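Local coordinates for CADD-like protein of unknown function (Nostoc punctiforme, PDB 3B5O) that is of unknown function but resembles the chlamydial protein CADD in its all-helical, heme-oxygenase-like fold, and may be an oxidoreductase, at residues 69-74 and 197-202; 135-140 and 204-209. One frame throughout, in Å; residues are numbered along the deposited sequence.

Overall arrangement
Both interactions lie toward one end of an all-helical, heme-oxygenase-like bundle, on the same side of the chain's centre, with their centres about 11 Å apart. Interaction 1 joins the turn between helices 38-68 and 72-85 to the loop between helices 190-196 and 204-230. Interaction 2 is the more deeply buried and packs the first turns of helices 135-163 and 204-230. The two meet directly. D136 OD2 packs 3.3 Å from W71 CH2 and 3.5 Å from I199 CG1, while its OD1 is hydrogen-bonded to Q134 NE2, and V74 CG1 approaches L139 CD1 to 3.6 Å. Helix 135-163 thus touches both segments of interaction 1.

Interaction 1: 69-74 and 197-202; sequences AGWNGV and AYIQPE
Y198 lies against W71, each placing a carbon (Y198 CB, W71 CA) over the other's ring, where the loop after helix 190-196 covers the start of helix 72-85. G70 closes the preceding helix in a Schellman motif and W71 is the N-cap of the next; the tyrosine lies across this tight turn of the bundle. Y198 CB sits over the face of the indole, 3.4 Å from the centroid of its five-membered ring, while W71 CA sits over the centre of the phenol, 3.6 Å from its centroid. The ring planes are 11° apart but so offset that little of one ring lies over the other; two reciprocal CH-pi contacts take the place of a stack. With CG anti to its own carbonyl carbon (chi1 -60°), the Y198 ring reaches from the indole across W71 CA to the first turn of helix 72-85. There its OH accepts a nearly straight bond from G73 N (2.9 Å, 166°). V74 CG2 touches the ring at CD2 (3.8 Å). I199 follows, its CB 4.1 Å from W71 CH2, and its side chain continues onto F204 and F207 of helix 204-230. Q200 turns its amide back to its own loop, where NE2 donates to Y198 O (3.0 Å) from above the carbonyl plane.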
loop_
_atom_site.group_PDB
_atom_site.type_symbol
_atom_site.label_atom_id
_atom_site.label_comp_id
_atom_site.label_asym_id
_atom_site.label_seq_id
_atom_site.Cartn_x
_atom_site.Cartn_y
_atom_site.Cartn_z
ATOM N N ALA A 69 -5.187 1.920 -23.735
ATOM C CA ALA A 69 -3.953 1.746 -24.508
ATOM C C ALA A 69 -3.918 0.428 -25.279
ATOM O O ALA A 69 -2.938 0.150 -25.983
ATOM C CB ALA A 69 -2.740 1.818 -23.558
ATOM N N GLY A 70 -4.947 -0.393 -25.131
ATOM C CA GLY A 70 -4.985 -1.723 -25.751
ATOM C C GLY A 70 -4.172 -2.777 -25.023
ATOM O O GLY A 70 -3.894 -3.847 -25.572
ATOM N N TRP A 71 -3.793 -2.493 -23.770
ATOM C CA TRP A 71 -3.069 -3.464 -22.962
ATOM C C TRP A 71 -4.054 -4.425 -22.307
ATOM O O TRP A 71 -4.242 -4.442 -21.088
ATOM C CB TRP A 71 -2.235 -2.747 -21.891
ATOM C CG TRP A 71 -1.091 -1.911 -22.387
ATOM C CD1 TRP A 71 -0.876 -1.436 -23.660
ATOM C CD2 TRP A 71 -0.006 -1.430 -21.600
ATOM N NE1 TRP A 71 0.281 -0.697 -23.702
ATOM C CE2 TRP A 71 0.834 -0.680 -22.445
ATOM C CE3 TRP A 71 0.342 -1.554 -20.244
ATOM C CZ2 TRP A 71 1.999 -0.080 -21.986
ATOM C CZ3 TRP A 71 1.509 -0.954 -19.794
ATOM C CH2 TRP A 71 2.314 -0.220 -20.660
ATOM N N ASN A 72 -4.710 -5.252 -23.112
ATOM C CA ASN A 72 -5.851 -6.012 -22.625
ATOM C C ASN A 72 -5.498 -7.039 -21.560
ATOM O O ASN A 72 -6.244 -7.213 -20.580
ATOM C CB ASN A 72 -6.565 -6.669 -23.821
ATOM C CG ASN A 72 -7.137 -5.649 -24.766
ATOM O OD1 ASN A 72 -7.784 -4.689 -24.348
ATOM N ND2 ASN A 72 -6.911 -5.849 -26.056
ATOM N N GLY A 73 -4.364 -7.710 -21.725
ATOM C CA GLY A 73 -3.903 -8.668 -20.732
ATOM C C GLY A 73 -3.644 -8.032 -19.376
ATOM O O GLY A 73 -3.846 -8.664 -18.340
ATOM N N VAL A 74 -3.157 -6.798 -19.403
ATOM C CA VAL A 74 -2.902 -6.048 -18.169
ATOM C C VAL A 74 -4.228 -5.658 -17.517
ATOM O O VAL A 74 -4.403 -5.819 -16.307
ATOM C CB VAL A 74 -2.068 -4.786 -18.455
ATOM C CG1 VAL A 74 -1.893 -3.940 -17.176
ATOM C CG2 VAL A 74 -0.694 -5.155 -19.036
ATOM N N ALA A 197 4.236 -7.978 -21.899
ATOM C CA ALA A 197 3.672 -8.254 -23.235
ATOM C C ALA A 197 3.386 -7.009 -24.087
ATOM O O ALA A 197 3.271 -7.106 -25.318
ATOM C CB ALA A 197 2.420 -9.088 -23.093
ATOM N N TYR A 198 3.252 -5.841 -23.454
ATOM C CA TYR A 198 2.880 -4.612 -24.145
ATOM C C TYR A 198 3.890 -3.483 -24.092
ATOM O O TYR A 198 3.964 -2.668 -25.004
ATOM C CB TYR A 198 1.556 -4.080 -23.572
ATOM C CG TYR A 198 0.409 -5.036 -23.705
ATOM C CD1 TYR A 198 -0.282 -5.152 -24.910
ATOM C CD2 TYR A 198 0.035 -5.862 -22.653
ATOM C CE1 TYR A 198 -1.322 -6.020 -25.041
ATOM C CE2 TYR A 198 -0.999 -6.745 -22.776
ATOM C CZ TYR A 198 -1.675 -6.832 -23.982
ATOM O OH TYR A 198 -2.725 -7.708 -24.095
ATOM N N ILE A 199 4.603 -3.357 -22.976
ATOM C CA ILE A 199 5.424 -2.195 -22.767
ATOM C C ILE A 199 6.607 -2.207 -23.744
ATOM O O ILE A 199 7.204 -3.265 -24.012
ATOM C CB ILE A 199 5.920 -2.098 -21.287
ATOM C CG1 ILE A 199 6.550 -0.737 -21.033
ATOM C CG2 ILE A 199 6.869 -3.238 -20.942
ATOM C CD1 ILE A 199 6.809 -0.434 -19.533
ATOM N N GLN A 200 6.888 -1.040 -24.293
ATOM C CA GLN A 200 7.986 -0.874 -25.256
ATOM C C GLN A 200 9.196 -0.281 -24.543
ATOM O O GLN A 200 9.040 0.504 -23.609
ATOM C CB GLN A 200 7.532 0.040 -26.389
ATOM C CG GLN A 200 6.334 -0.473 -27.154
ATOM C CD GLN A 200 6.581 -1.834 -27.743
ATOM O OE1 GLN A 200 7.470 -1.993 -28.585
ATOM N NE2 GLN A 200 5.823 -2.832 -27.300
ATOM N N PRO A 201 10.418 -0.688 -24.945
ATOM C CA PRO A 201 11.630 -0.148 -24.329
ATOM C C PRO A 201 11.678 1.381 -24.189
ATOM O O PRO A 201 12.212 1.886 -23.203
ATOM C CB PRO A 201 12.734 -0.640 -25.281
ATOM C CG PRO A 201 12.209 -1.925 -25.782
ATOM C CD PRO A 201 10.742 -1.696 -25.975
ATOM N N GLU A 202 11.116 2.112 -25.150
ATOM C CA GLU A 202 11.144 3.582 -25.114
ATOM C C GLU A 202 10.302 4.187 -23.991
ATOM O O GLU A 202 10.437 5.373 -23.693
ATOM C CB GLU A 202 10.729 4.213 -26.447
ATOM C CG GLU A 202 9.402 3.758 -27.010
ATOM C CD GLU A 202 9.507 2.551 -27.939
ATOM O OE1 GLU A 202 10.451 1.732 -27.793
ATOM O OE2 GLU A 202 8.614 2.413 -28.808
HETATM O O HOH W 1 3.048 0.012 -25.515
HETATM O O HOH W 2 -4.124 -7.804 -26.377
#

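Interaction 2: 135-140 and 204-209; sequences VDYVLG and FGEFAA
G140 and F207 mark the close crossing of helices 135-163 and 204-230, a helix pair of the heme-oxygenase-like bundle whose segment axes approach to 6.6 Å at -39°. Backbone CA-H...O contacts run in both directions: the CA-H groups of F207, Y137 and G140 are directed at D136 O, E206 O and F207 O, with CA to O distances of 3.3, 3.4 and 3.3 Å respectively. The glycine permits this approach, since a CB there would clash with F207 O. Aromatic contacts centre on F207, whose CG stands anti to its backbone N (chi1 -177°) and swings the ring over G140. G140 CA lies over the centre of one ring face, 3.6 Å from the centroid, while F4 meets the same ring edge-to-face. The ring also packs on L139 CB through CE2 and on L7 and L11 of helix 2-18. Replacing F207 by an alanine would probably strip G140 CA of its aromatic cover and open a gap between L139 and helix 2-18. Around Y137, E206 OE1 comes within 3.7 Å of Y137 CD2, carboxylate and ring planes 30° apart, and R133 makes a cation-pi contact with the ring and a long, weak ion pair with E206. Farther along the ring, Y137 CE2 rests 3.7 Å from A209 CB.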
loop_
_atom_site.group_PDB
_atom_site.type_symbol
_atom_site.label_atom_id
_atom_site.label_comp_id
_atom_site.label_asym_id
_atom_site.label_seq_id
_atom_site.Cartn_x
_atom_site.Cartn_y
_atom_site.Cartn_z
ATOM N N VAL A 135 -0.279 5.589 -19.709
ATOM C CA VAL A 135 -0.373 4.212 -19.256
ATOM C C VAL A 135 0.919 3.658 -18.659
ATOM O O VAL A 135 0.877 2.974 -17.638
ATOM C CB VAL A 135 -0.917 3.282 -20.373
ATOM C CG1 VAL A 135 0.019 3.266 -21.598
ATOM C CG2 VAL A 135 -1.179 1.875 -19.849
ATOM N N ASP A 136 2.058 3.946 -19.278
ATOM C CA ASP A 136 3.310 3.375 -18.783
ATOM C C ASP A 136 3.654 3.859 -17.367
ATOM O O ASP A 136 4.038 3.072 -16.515
ATOM C CB ASP A 136 4.449 3.653 -19.768
ATOM C CG ASP A 136 4.109 3.206 -21.176
ATOM O OD1 ASP A 136 3.438 3.992 -21.887
ATOM O OD2 ASP A 136 4.484 2.066 -21.554
ATOM N N TYR A 137 3.469 5.142 -17.146
ATOM C CA TYR A 137 3.723 5.762 -15.860
ATOM C C TYR A 137 2.748 5.236 -14.840
ATOM O O TYR A 137 3.125 4.907 -13.713
ATOM C CB TYR A 137 3.565 7.258 -16.005
ATOM C CG TYR A 137 3.976 8.107 -14.833
ATOM C CD1 TYR A 137 3.112 8.320 -13.761
ATOM C CD2 TYR A 137 5.208 8.760 -14.803
ATOM C CE1 TYR A 137 3.449 9.134 -12.723
ATOM C CE2 TYR A 137 5.552 9.585 -13.765
ATOM C CZ TYR A 137 4.674 9.777 -12.714
ATOM O OH TYR A 137 5.007 10.620 -11.680
ATOM N N VAL A 138 1.473 5.168 -15.226
ATOM C CA VAL A 138 0.431 4.688 -14.296
ATOM C C VAL A 138 0.698 3.247 -13.891
ATOM O O VAL A 138 0.527 2.879 -12.723
ATOM C CB VAL A 138 -0.978 4.848 -14.898
ATOM C CG1 VAL A 138 -2.037 4.180 -14.001
ATOM C CG2 VAL A 138 -1.275 6.326 -15.100
ATOM N N LEU A 139 1.103 2.404 -14.837
ATOM C CA LEU A 139 1.394 1.019 -14.491
ATOM C C LEU A 139 2.651 0.887 -13.640
ATOM O O LEU A 139 2.755 -0.040 -12.866
ATOM C CB LEU A 139 1.446 0.126 -15.745
ATOM C CG LEU A 139 0.130 -0.607 -16.022
ATOM C CD1 LEU A 139 -0.173 -1.630 -14.938
ATOM C CD2 LEU A 139 -1.035 0.350 -16.175
ATOM N N GLY A 140 3.604 1.815 -13.783
ATOM C CA GLY A 140 4.730 1.848 -12.865
ATOM C C GLY A 140 4.284 2.114 -11.437
ATOM O O GLY A 140 4.752 1.476 -10.498
ATOM N N PHE A 204 10.204 2.523 -20.828
ATOM C CA PHE A 204 10.724 2.022 -19.545
ATOM C C PHE A 204 10.973 3.162 -18.553
ATOM O O PHE A 204 10.738 3.026 -17.353
ATOM C CB PHE A 204 12.020 1.223 -19.742
ATOM C CG PHE A 204 11.828 -0.186 -20.256
ATOM C CD1 PHE A 204 10.655 -0.631 -20.820
ATOM C CD2 PHE A 204 12.898 -1.062 -20.230
ATOM C CE1 PHE A 204 10.536 -1.928 -21.298
ATOM C CE2 PHE A 204 12.777 -2.358 -20.722
ATOM C CZ PHE A 204 11.602 -2.781 -21.254
ATOM N N GLY A 205 11.454 4.295 -19.046
ATOM C CA GLY A 205 11.739 5.432 -18.194
ATOM C C GLY A 205 10.488 5.977 -17.519
ATOM O O GLY A 205 10.541 6.415 -16.371
ATOM N N GLU A 206 9.382 5.970 -18.252
ATOM C CA GLU A 206 8.106 6.465 -17.706
ATOM C C GLU A 206 7.566 5.489 -16.663
ATOM O O GLU A 206 7.074 5.897 -15.611
ATOM C CB GLU A 206 7.071 6.700 -18.818
ATOM C CG GLU A 206 7.300 8.012 -19.553
ATOM C CD GLU A 206 7.057 9.207 -18.639
ATOM O OE1 GLU A 206 5.879 9.504 -18.359
ATOM O OE2 GLU A 206 8.040 9.822 -18.157
ATOM N N PHE A 207 7.710 4.200 -16.925
ATOM C CA PHE A 207 7.324 3.168 -15.952
ATOM C C PHE A 207 8.137 3.353 -14.657
ATOM O O PHE A 207 7.593 3.356 -13.547
ATOM C CB PHE A 207 7.536 1.787 -16.559
ATOM C CG PHE A 207 7.111 0.647 -15.683
ATOM C CD1 PHE A 207 7.989 0.110 -14.743
ATOM C CD2 PHE A 207 5.847 0.096 -15.794
ATOM C CE1 PHE A 207 7.620 -0.944 -13.945
ATOM C CE2 PHE A 207 5.479 -0.966 -15.003
ATOM C CZ PHE A 207 6.372 -1.500 -14.087
ATOM N N ALA A 208 9.451 3.530 -14.796
ATOM C CA ALA A 208 10.313 3.764 -13.630
ATOM C C ALA A 208 9.926 5.042 -12.891
ATOM O O ALA A 208 9.921 5.073 -11.664
ATOM C CB ALA A 208 11.806 3.812 -14.056
ATOM N N ALA A 209 9.638 6.104 -13.633
ATOM C CA ALA A 209 9.240 7.366 -13.031
ATOM C C ALA A 209 7.944 7.229 -12.212
ATOM O O ALA A 209 7.832 7.787 -11.116
ATOM C CB ALA A 209 9.089 8.453 -14.089
#